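Local coordinates for protein tRNA(Ile2) 2-agmatinylcytidine synthetase TiaS (Archaeoglobus fulgidus, PDB 5XOB) that catalyses the ATP-dependent joining of agmatine to the wobble cytidine of an isoleucine tRNA, forming 2-agmatinylcytidine and switching codon specificity from AUG to AUA, at residues 21-26 / 240-245. Residues are numbered along the deposited sequence; the frame is centred on the assembly and turned at random.
Sequences LAVLAM and MIFVTN
Met-26 N donates to Ala-22 O at 2.9 Å. This turn of helix 20-32 puts Val-23 and Met-26 on the side facing Met-240 and Phe-242. The contact between the segments is wholly apolar. The ends of Met-26 and Met-240 meet head-on, CE to CE, at 3.8 Å. Met-26 CE also lies 4.0 Å from Met-240 SD. Met-240 CG stands anti to the backbone N (chi1 -172°), and two further kinks, about CB-CG and CG-SD, bring its methyl round to that of Met-26. Val-23 and Met-240 run alongside each other, pointing opposite ways. The CG2 branch of Val-23 touches Met-240 CB at 4.1 Å and Phe-242 CZ at 4.3 Å, meeting the ring obliquely.

Helix 20-32 here packs on a face of the mixed eight-stranded sheet. The axes of helix segment 21-26 and strand segment 240-244 approach to 10.8 Å, with their N-to-C directions at 107°. The contact joins the TCKD domain, which holds the helix, to the FLD domain, which holds the strand. Strand 239-244 runs between strands 35-44 and 157-163. Pro-40 of the first touches Met-26, Met-240 and Phe-242, while Tyr-163 of the second touches both Val-23 and Phe-242.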
ATOM      1  N   LEU A  21     -14.099  -9.324  14.438  1.00 64.47           N
ATOM      2  CA  LEU A  21     -15.538  -9.505  14.549  1.00 64.08           C
ATOM      3  C   LEU A  21     -16.086 -10.433  13.471  1.00 62.84           C
ATOM      4  O   LEU A  21     -17.042 -11.170  13.706  1.00 63.30           O
ATOM      5  CB  LEU A  21     -16.227  -8.146  14.482  1.00 65.47           C
ATOM      6  CG  LEU A  21     -17.733  -8.154  14.756  1.00 70.81           C
ATOM      7  CD1 LEU A  21     -18.127  -7.091  15.779  1.00 70.67           C
ATOM      8  CD2 LEU A  21     -18.515  -7.989  13.461  1.00 70.66           C
ATOM      9  N   ALA A  22     -15.464 -10.398  12.297  1.00 62.30           N
ATOM     10  CA  ALA A  22     -15.850 -11.259  11.185  1.00 63.95           C
ATOM     11  C   ALA A  22     -15.527 -12.720  11.453  1.00 62.22           C
ATOM     12  O   ALA A  22     -16.195 -13.615  10.933  1.00 58.55           O
ATOM     13  CB  ALA A  22     -15.159 -10.805   9.910  1.00 66.57           C
ATOM     14  N   VAL A  23     -14.481 -12.945  12.242  1.00 61.89           N
ATOM     15  CA  VAL A  23     -14.085 -14.284  12.656  1.00 62.71           C
ATOM     16  C   VAL A  23     -15.059 -14.827  13.675  1.00 60.17           C
ATOM     17  O   VAL A  23     -15.411 -16.000  13.649  1.00 63.02           O
ATOM     18  CB  VAL A  23     -12.693 -14.259  13.306  1.00 66.90           C
ATOM     19  CG1 VAL A  23     -12.399 -15.565  14.046  1.00 68.84           C
ATOM     20  CG2 VAL A  23     -11.641 -13.968  12.250  1.00 66.35           C
ATOM     21  N   LEU A  24     -15.456 -13.968  14.598  1.00 60.32           N
ATOM     22  CA  LEU A  24     -16.420 -14.340  15.595  1.00 60.33           C
ATOM     23  C   LEU A  24     -17.687 -14.707  14.857  1.00 63.50           C
ATOM     24  O   LEU A  24     -18.242 -15.780  15.073  1.00 68.65           O
ATOM     25  CB  LEU A  24     -16.670 -13.183  16.557  1.00 63.48           C
ATOM     26  CG  LEU A  24     -15.444 -12.679  17.333  1.00 65.16           C
ATOM     27  CD1 LEU A  24     -15.784 -11.421  18.124  1.00 63.41           C
ATOM     28  CD2 LEU A  24     -14.881 -13.763  18.245  1.00 64.80           C
ATOM     29  N   ALA A  25     -18.126 -13.838  13.949  1.00 63.75           N
ATOM     30  CA  ALA A  25     -19.346 -14.101  13.191  1.00 61.79           C
ATOM     31  C   ALA A  25     -19.230 -15.432  12.482  1.00 63.30           C
ATOM     32  O   ALA A  25     -20.140 -16.252  12.529  1.00 63.33           O
ATOM     33  CB  ALA A  25     -19.619 -12.994  12.190  1.00 60.31           C
ATOM     34  N   MET A  26     -18.097 -15.649  11.832  1.00 68.70           N
ATOM     35  CA  MET A  26     -17.869 -16.909  11.141  1.00 72.26           C
ATOM     36  C   MET A  26     -18.035 -18.098  12.097  1.00 72.09           C
ATOM     37  O   MET A  26     -18.751 -19.048  11.779  1.00 68.58           O
ATOM     38  CB  MET A  26     -16.492 -16.910  10.469  1.00 74.21           C
ATOM     39  CG  MET A  26     -16.450 -16.099   9.180  1.00 74.83           C
ATOM     40  SD  MET A  26     -14.780 -15.799   8.572  1.00 76.26           S
ATOM     41  CE  MET A  26     -14.211 -17.495   8.450  1.00 81.23           C
ATOM     42  N   MET A 240      -6.584 -16.668  11.440  1.00 63.28           N
ATOM     43  CA  MET A 240      -7.329 -16.732  10.192  1.00 62.92           C
ATOM     44  C   MET A 240      -6.481 -16.280   9.013  1.00 61.81           C
ATOM     45  O   MET A 240      -5.664 -15.365   9.123  1.00 61.49           O
ATOM     46  CB  MET A 240      -8.607 -15.885  10.291  1.00 64.27           C
ATOM     47  CG  MET A 240      -9.578 -16.019   9.122  1.00 64.94           C
ATOM     48  SD  MET A 240     -10.197 -17.691   8.822  1.00 64.44           S
ATOM     49  CE  MET A 240     -10.979 -18.029  10.394  1.00 65.41           C
ATOM     50  N   ILE A 241      -6.686 -16.965   7.896  1.00 61.36           N
ATOM     51  CA  ILE A 241      -6.081 -16.624   6.628  1.00 59.96           C
ATOM     52  C   ILE A 241      -7.153 -15.997   5.744  1.00 59.66           C
ATOM     53  O   ILE A 241      -8.223 -16.578   5.550  1.00 56.32           O
ATOM     54  CB  ILE A 241      -5.513 -17.878   5.942  1.00 62.38           C
ATOM     55  CG1 ILE A 241      -4.241 -18.323   6.673  1.00 64.12           C
ATOM     56  CG2 ILE A 241      -5.225 -17.608   4.469  1.00 62.76           C
ATOM     57  CD1 ILE A 241      -3.637 -19.611   6.157  1.00 62.94           C
ATOM     58  N   PHE A 242      -6.847 -14.810   5.221  1.00 60.83           N
ATOM     59  CA  PHE A 242      -7.704 -14.094   4.284  1.00 57.02           C
ATOM     60  C   PHE A 242      -7.018 -13.977   2.939  1.00 57.08           C
ATOM     61  O   PHE A 242      -5.819 -13.705   2.873  1.00 54.29           O
ATOM     62  CB  PHE A 242      -7.948 -12.678   4.774  1.00 56.60           C
ATOM     63  CG  PHE A 242      -8.576 -12.609   6.116  1.00 55.92           C
ATOM     64  CD1 PHE A 242      -9.930 -12.372   6.243  1.00 56.30           C
ATOM     65  CD2 PHE A 242      -7.810 -12.780   7.263  1.00 58.22           C
ATOM     66  CE1 PHE A 242     -10.522 -12.310   7.494  1.00 56.81           C
ATOM     67  CE2 PHE A 242      -8.391 -12.716   8.520  1.00 57.92           C
ATOM     68  CZ  PHE A 242      -9.750 -12.478   8.634  1.00 57.11           C
ATOM     69  N   VAL A 243      -7.780 -14.164   1.870  1.00 58.42           N
ATOM     70  CA  VAL A 243      -7.323 -13.730   0.559  1.00 62.05           C
ATOM     71  C   VAL A 243      -7.578 -12.223   0.504  1.00 60.20           C
ATOM     72  O   VAL A 243      -8.651 -11.743   0.885  1.00 56.19           O
ATOM     73  CB  VAL A 243      -8.022 -14.462  -0.608  1.00 65.59           C
ATOM     74  CG1 VAL A 243      -7.940 -15.971  -0.421  1.00 68.24           C
ATOM     75  CG2 VAL A 243      -9.469 -14.027  -0.746  1.00 69.68           C
ATOM     76  N   THR A 244      -6.574 -11.480   0.055  1.00 59.65           N
ATOM     77  CA  THR A 244      -6.576 -10.027   0.188  1.00 60.24           C
ATOM     78  C   THR A 244      -6.242  -9.384  -1.144  1.00 61.05           C
ATOM     79  O   THR A 244      -5.694 -10.034  -2.034  1.00 57.12           O
ATOM     80  CB  THR A 244      -5.531  -9.555   1.228  1.00 57.52           C
ATOM     81  OG1 THR A 244      -4.213  -9.689   0.681  1.00 57.38           O
ATOM     82  CG2 THR A 244      -5.616 -10.375   2.509  1.00 58.04           C
ATOM     83  N   ASN A 245      -6.573  -8.101  -1.273  1.00 64.11           N
ATOM     84  CA  ASN A 245      -6.061  -7.297  -2.384  1.00 63.81           C
ATOM     85  C   ASN A 245      -4.836  -6.469  -1.975  1.00 60.87           C
ATOM     86  O   ASN A 245      -4.454  -5.521  -2.660  1.00 59.36           O
ATOM     87  CB  ASN A 245      -7.161  -6.423  -3.004  1.00 62.99           C
ATOM     88  CG  ASN A 245      -7.662  -5.348  -2.068  1.00 62.50           C
ATOM     89  OD1 ASN A 245      -7.285  -5.292  -0.894  1.00 66.84           O
ATOM     90  ND2 ASN A 245      -8.525  -4.485  -2.586  1.00 62.37           N
TER